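Local coordinates for uncharacterized protein (Enterococcus faecalis, PDB 3NAT) that is of unknown function, a DUF3013 family protein that adopts an alpha-beta half-sandwich fold, at residues V103-L115 / E135-I147. Sequence-based numbering, arbitrary orientation.
Sequences VLDGFIHYLKVVL and ELHWEPADFEAMI
The ring of Y110 turns an edge onto the face of the W138 indole: CE2 of Y110 lies 3.5 Å above that plane, and the two ring planes meet at 67°, which makes the pair T-shaped. One face of the Y110 ring is covered by backbone at the start of helix 140-151, with D142 C and F143 N over its centre; the opposite face carries V114 CG2 of its own helix, displaced toward the rim. F143 offers one face to W138 CZ2 and the other to its own helix neighbour I147 CD1, while its edge meets G106 C and F107 N, CE1 of F143 lying 3.5 Å from F107 N. F107 joins Y110 and W138 in an aromatic cluster, meeting the indole obliquely, its CD1 3.7 Å from W138 CH2.

With CG anti to the backbone N (chi1 -180°), Y110 extends across the interface until its hydroxyl accepts a hydrogen bond from E139 N (N to OH 2.8 Å). E139 is the N-cap residue, so this bond ties the tyrosine to the helix start. Two knobs-into-holes contacts follow: F143 sits among V103, G106, F107 and Y110, and selenomethionine M146 among G106, H109, Y110 and V113. The backbones come nearest at G106, its CA 4.3 Å from that of I147. A water bridges V114 O and H137 N.

The axes of 103-115 and 140-147 approach to 8.1 Å, their N-to-C directions 125° apart. Residues of this interface also reach the sheet: F107, L111 and W138 touch L72 of strand 65-75, and F107 and F143 reach I91 of strand 90-92. L104 and I108, pointing away from 135-147, pack on helix 9-20.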
loop_
_atom_site.group_PDB
_atom_site.type_symbol
_atom_site.label_atom_id
_atom_site.label_comp_id
_atom_site.label_asym_id
_atom_site.label_seq_id
_atom_site.Cartn_x
_atom_site.Cartn_y
_atom_site.Cartn_z
ATOM N N VAL A 103 8.585 -15.591 1.054
ATOM C CA VAL A 103 8.401 -14.311 0.398
ATOM C C VAL A 103 9.648 -13.455 0.523
ATOM O O VAL A 103 10.091 -12.845 -0.446
ATOM C CB VAL A 103 7.264 -13.543 1.043
ATOM C CG1 VAL A 103 7.176 -12.139 0.464
ATOM C CG2 VAL A 103 5.972 -14.307 0.868
ATOM N N LEU A 104 10.196 -13.383 1.729
ATOM C CA LEU A 104 11.430 -12.650 1.928
ATOM C C LEU A 104 12.476 -13.219 0.989
ATOM O O LEU A 104 13.260 -12.489 0.396
ATOM C CB LEU A 104 11.915 -12.780 3.367
ATOM C CG LEU A 104 11.523 -11.710 4.390
ATOM C CD1 LEU A 104 11.454 -10.353 3.745
ATOM C CD2 LEU A 104 10.205 -12.036 5.044
ATOM N N ASP A 105 12.480 -14.536 0.855
ATOM C CA ASP A 105 13.485 -15.212 0.051
ATOM C C ASP A 105 13.262 -15.021 -1.437
ATOM O O ASP A 105 14.205 -14.752 -2.172
ATOM C CB ASP A 105 13.513 -16.693 0.387
ATOM C CG ASP A 105 14.217 -16.972 1.694
ATOM O OD1 ASP A 105 14.954 -16.075 2.147
ATOM O OD2 ASP A 105 14.045 -18.079 2.257
ATOM N N GLY A 106 12.017 -15.163 -1.878
ATOM C CA GLY A 106 11.684 -14.957 -3.274
ATOM C C GLY A 106 12.032 -13.537 -3.667
ATOM O O GLY A 106 12.442 -13.243 -4.793
ATOM N N PHE A 107 11.873 -12.641 -2.712
ATOM C CA PHE A 107 12.199 -11.253 -2.935
ATOM C C PHE A 107 13.685 -11.114 -3.240
ATOM O O PHE A 107 14.073 -10.561 -4.266
ATOM C CB PHE A 107 11.827 -10.455 -1.704
ATOM C CG PHE A 107 12.305 -9.048 -1.735
ATOM C CD1 PHE A 107 11.545 -8.058 -2.346
ATOM C CD2 PHE A 107 13.506 -8.701 -1.137
ATOM C CE1 PHE A 107 11.978 -6.740 -2.359
ATOM C CE2 PHE A 107 13.953 -7.383 -1.151
ATOM C CZ PHE A 107 13.186 -6.401 -1.761
ATOM N N ILE A 108 14.515 -11.635 -2.347
ATOM C CA ILE A 108 15.955 -11.596 -2.540
ATOM C C ILE A 108 16.366 -12.126 -3.905
ATOM O O ILE A 108 17.162 -11.515 -4.604
ATOM C CB ILE A 108 16.677 -12.406 -1.464
ATOM C CG1 ILE A 108 16.454 -11.770 -0.092
ATOM C CG2 ILE A 108 18.161 -12.487 -1.770
ATOM C CD1 ILE A 108 16.930 -10.329 -0.010
ATOM N N HIS A 109 15.818 -13.264 -4.293
ATOM C CA HIS A 109 16.271 -13.917 -5.512
ATOM C C HIS A 109 15.707 -13.301 -6.763
ATOM O O HIS A 109 16.348 -13.331 -7.813
ATOM C CB HIS A 109 15.991 -15.414 -5.449
ATOM C CG HIS A 109 16.774 -16.102 -4.376
ATOM N ND1 HIS A 109 18.095 -16.459 -4.535
ATOM C CD2 HIS A 109 16.440 -16.437 -3.108
ATOM C CE1 HIS A 109 18.536 -17.010 -3.416
ATOM N NE2 HIS A 109 17.553 -17.007 -2.535
ATOM N N TYR A 110 14.514 -12.729 -6.659
ATOM C CA TYR A 110 13.956 -12.029 -7.796
ATOM C C TYR A 110 14.677 -10.695 -7.958
ATOM O O TYR A 110 15.096 -10.320 -9.049
ATOM C CB TYR A 110 12.465 -11.813 -7.626
ATOM C CG TYR A 110 11.879 -11.092 -8.808
ATOM C CD1 TYR A 110 12.222 -11.474 -10.099
ATOM C CD2 TYR A 110 10.993 -10.036 -8.647
ATOM C CE1 TYR A 110 11.706 -10.837 -11.189
ATOM C CE2 TYR A 110 10.462 -9.386 -9.751
ATOM C CZ TYR A 110 10.833 -9.796 -11.018
ATOM O OH TYR A 110 10.342 -9.178 -12.139
ATOM N N LEU A 111 14.837 -9.986 -6.852
ATOM C CA LEU A 111 15.596 -8.754 -6.859
ATOM C C LEU A 111 16.936 -8.922 -7.569
ATOM O O LEU A 111 17.395 -8.035 -8.272
ATOM C CB LEU A 111 15.836 -8.288 -5.432
ATOM C CG LEU A 111 16.603 -6.971 -5.332
ATOM C CD1 LEU A 111 15.910 -5.866 -6.143
ATOM C CD2 LEU A 111 16.741 -6.568 -3.879
ATOM N N LYS A 112 17.578 -10.060 -7.378
ATOM C CA LYS A 112 18.851 -10.266 -8.047
ATOM C C LYS A 112 18.623 -10.299 -9.551
ATOM O O LYS A 112 19.319 -9.625 -10.295
ATOM C CB LYS A 112 19.549 -11.533 -7.566
ATOM C CG LYS A 112 20.828 -11.815 -8.326
ATOM C CD LYS A 112 21.586 -13.015 -7.788
ATOM C CE LYS A 112 22.566 -13.527 -8.833
ATOM N NZ LYS A 112 23.375 -12.424 -9.435
ATOM N N VAL A 113 17.638 -11.080 -9.988
ATOM C CA VAL A 113 17.249 -11.129 -11.393
ATOM C C VAL A 113 16.981 -9.714 -11.912
ATOM O O VAL A 113 17.496 -9.307 -12.954
ATOM C CB VAL A 113 15.971 -11.965 -11.569
ATOM C CG1 VAL A 113 15.284 -11.655 -12.881
ATOM C CG2 VAL A 113 16.276 -13.424 -11.473
ATOM N N VAL A 114 16.171 -8.969 -11.171
ATOM C CA VAL A 114 15.815 -7.611 -11.546
ATOM C C VAL A 114 17.050 -6.716 -11.739
ATOM O O VAL A 114 17.089 -5.884 -12.634
ATOM C CB VAL A 114 14.829 -7.014 -10.512
ATOM C CG1 VAL A 114 14.776 -5.507 -10.600
ATOM C CG2 VAL A 114 13.455 -7.602 -10.707
ATOM N N LEU A 115 18.069 -6.901 -10.916
ATOM C CA LEU A 115 19.254 -6.060 -11.003
ATOM C C LEU A 115 20.206 -6.557 -12.073
ATOM O O LEU A 115 20.949 -5.783 -12.660
ATOM C CB LEU A 115 19.965 -5.984 -9.649
ATOM C CG LEU A 115 19.158 -5.249 -8.574
ATOM C CD1 LEU A 115 19.923 -5.060 -7.279
ATOM C CD2 LEU A 115 18.739 -3.910 -9.101
ATOM N N GLU A 135 14.678 1.994 -17.170
ATOM C CA GLU A 135 14.181 1.831 -15.821
ATOM C C GLU A 135 14.316 0.376 -15.401
ATOM O O GLU A 135 14.826 -0.461 -16.148
ATOM C CB GLU A 135 12.727 2.290 -15.707
ATOM C CG GLU A 135 11.753 1.604 -16.652
ATOM C CD GLU A 135 10.355 2.214 -16.590
ATOM O OE1 GLU A 135 9.572 2.001 -17.541
ATOM O OE2 GLU A 135 10.037 2.913 -15.599
ATOM N N LEU A 136 13.865 0.092 -14.186
ATOM C CA LEU A 136 13.888 -1.252 -13.643
ATOM C C LEU A 136 12.503 -1.863 -13.779
ATOM O O LEU A 136 11.491 -1.172 -13.653
ATOM C CB LEU A 136 14.286 -1.194 -12.179
ATOM C CG LEU A 136 15.687 -1.669 -11.815
ATOM C CD1 LEU A 136 16.654 -1.461 -12.955
ATOM C CD2 LEU A 136 16.162 -0.974 -10.545
ATOM N N HIS A 137 12.451 -3.161 -14.040
ATOM C CA HIS A 137 11.171 -3.813 -14.257
ATOM C C HIS A 137 10.877 -4.869 -13.212
ATOM O O HIS A 137 11.603 -5.852 -13.081
ATOM C CB HIS A 137 11.106 -4.399 -15.664
ATOM C CG HIS A 137 11.369 -3.389 -16.734
ATOM N ND1 HIS A 137 10.456 -2.412 -17.074
ATOM C CD2 HIS A 137 12.453 -3.186 -17.521
ATOM C CE1 HIS A 137 10.964 -1.656 -18.030
ATOM N NE2 HIS A 137 12.173 -2.104 -18.319
ATOM N N TRP A 138 9.804 -4.651 -12.464
ATOM C CA TRP A 138 9.383 -5.599 -11.459
ATOM C C TRP A 138 8.085 -6.259 -11.909
ATOM O O TRP A 138 7.016 -5.675 -11.800
ATOM C CB TRP A 138 9.197 -4.883 -10.124
ATOM C CG TRP A 138 8.840 -5.796 -9.025
ATOM C CD1 TRP A 138 7.600 -6.287 -8.732
ATOM C CD2 TRP A 138 9.729 -6.353 -8.060
ATOM N NE1 TRP A 138 7.664 -7.110 -7.642
ATOM C CE2 TRP A 138 8.964 -7.166 -7.208
ATOM C CE3 TRP A 138 11.102 -6.238 -7.830
ATOM C CZ2 TRP A 138 9.527 -7.865 -6.144
ATOM C CZ3 TRP A 138 11.653 -6.928 -6.767
ATOM C CH2 TRP A 138 10.871 -7.729 -5.942
ATOM N N GLU A 139 8.198 -7.469 -12.442
ATOM C CA GLU A 139 7.046 -8.247 -12.885
ATOM C C GLU A 139 6.545 -9.141 -11.767
ATOM O O GLU A 139 7.141 -10.169 -11.468
ATOM C CB GLU A 139 7.420 -9.130 -14.074
ATOM C CG GLU A 139 7.819 -8.373 -15.308
ATOM C CD GLU A 139 6.629 -7.787 -16.028
ATOM O OE1 GLU A 139 5.500 -8.279 -15.801
ATOM O OE2 GLU A 139 6.825 -6.841 -16.823
ATOM N N PRO A 140 5.431 -8.760 -11.152
ATOM C CA PRO A 140 4.780 -9.500 -10.064
ATOM C C PRO A 140 4.708 -10.994 -10.354
ATOM O O PRO A 140 5.045 -11.806 -9.495
ATOM C CB PRO A 140 3.372 -8.924 -10.061
ATOM C CG PRO A 140 3.538 -7.527 -10.587
ATOM C CD PRO A 140 4.671 -7.571 -11.567
ATOM N N ALA A 141 4.279 -11.351 -11.559
ATOM C CA ALA A 141 4.200 -12.750 -11.955
ATOM C C ALA A 141 5.541 -13.486 -11.827
ATOM O O ALA A 141 5.571 -14.676 -11.530
ATOM C CB ALA A 141 3.669 -12.868 -13.350
ATOM N N ASP A 142 6.643 -12.787 -12.067
ATOM C CA ASP A 142 7.965 -13.384 -11.918
ATOM C C ASP A 142 8.370 -13.436 -10.457
ATOM O O ASP A 142 9.109 -14.322 -10.034
ATOM C CB ASP A 142 9.000 -12.591 -12.703
ATOM C CG ASP A 142 8.824 -12.724 -14.195
ATOM O OD1 ASP A 142 8.241 -13.739 -14.641
ATOM O OD2 ASP A 142 9.284 -11.814 -14.916
ATOM N N PHE A 143 7.891 -12.460 -9.700
ATOM C CA PHE A 143 8.097 -12.417 -8.270
ATOM C C PHE A 143 7.370 -13.596 -7.642
ATOM O O PHE A 143 7.981 -14.416 -6.955
ATOM C CB PHE A 143 7.567 -11.097 -7.715
ATOM C CG PHE A 143 7.761 -10.940 -6.238
ATOM C CD1 PHE A 143 8.827 -11.560 -5.598
ATOM C CD2 PHE A 143 6.904 -10.154 -5.492
ATOM C CE1 PHE A 143 9.021 -11.420 -4.242
ATOM C CE2 PHE A 143 7.085 -10.004 -4.130
ATOM C CZ PHE A 143 8.150 -10.645 -3.503
ATOM N N GLU A 144 6.068 -13.689 -7.900
ATOM C CA GLU A 144 5.272 -14.803 -7.406
ATOM C C GLU A 144 5.900 -16.161 -7.714
ATOM O O GLU A 144 5.891 -17.061 -6.884
ATOM C CB GLU A 144 3.883 -14.783 -8.021
ATOM C CG GLU A 144 3.088 -13.524 -7.801
ATOM C CD GLU A 144 1.784 -13.568 -8.582
ATOM O OE1 GLU A 144 1.379 -14.686 -8.989
ATOM O OE2 GLU A 144 1.175 -12.496 -8.796
ATOM N N ALA A 145 6.420 -16.314 -8.924
ATOM C CA ALA A 145 6.987 -17.583 -9.347
ATOM C C ALA A 145 8.230 -17.877 -8.536
ATOM O O ALA A 145 8.504 -19.024 -8.227
ATOM C CB ALA A 145 7.316 -17.566 -10.829
HETATM N N MSE A 146 8.987 -16.840 -8.199
HETATM C CA MSE A 146 10.173 -17.031 -7.386
HETATM C C MSE A 146 9.770 -17.557 -6.023
HETATM O O MSE A 146 10.309 -18.551 -5.542
HETATM C CB MSE A 146 10.946 -15.734 -7.219
HETATM C CG MSE A 146 12.377 -15.983 -6.755
HETATM SE SE MSE A 146 13.479 -16.841 -8.125
HETATM C CE MSE A 146 13.361 -15.479 -9.509
ATOM N N ILE A 147 8.812 -16.878 -5.408
ATOM C CA ILE A 147 8.255 -17.315 -4.142
ATOM C C ILE A 147 7.776 -18.769 -4.194
ATOM O O ILE A 147 8.093 -19.561 -3.310
ATOM C CB ILE A 147 7.105 -16.411 -3.743
ATOM C CG1 ILE A 147 7.610 -14.980 -3.602
ATOM C CG2 ILE A 147 6.499 -16.865 -2.456
ATOM C CD1 ILE A 147 6.511 -13.977 -3.356
HETATM O O HOH W 1 15.106 -5.057 -14.485
#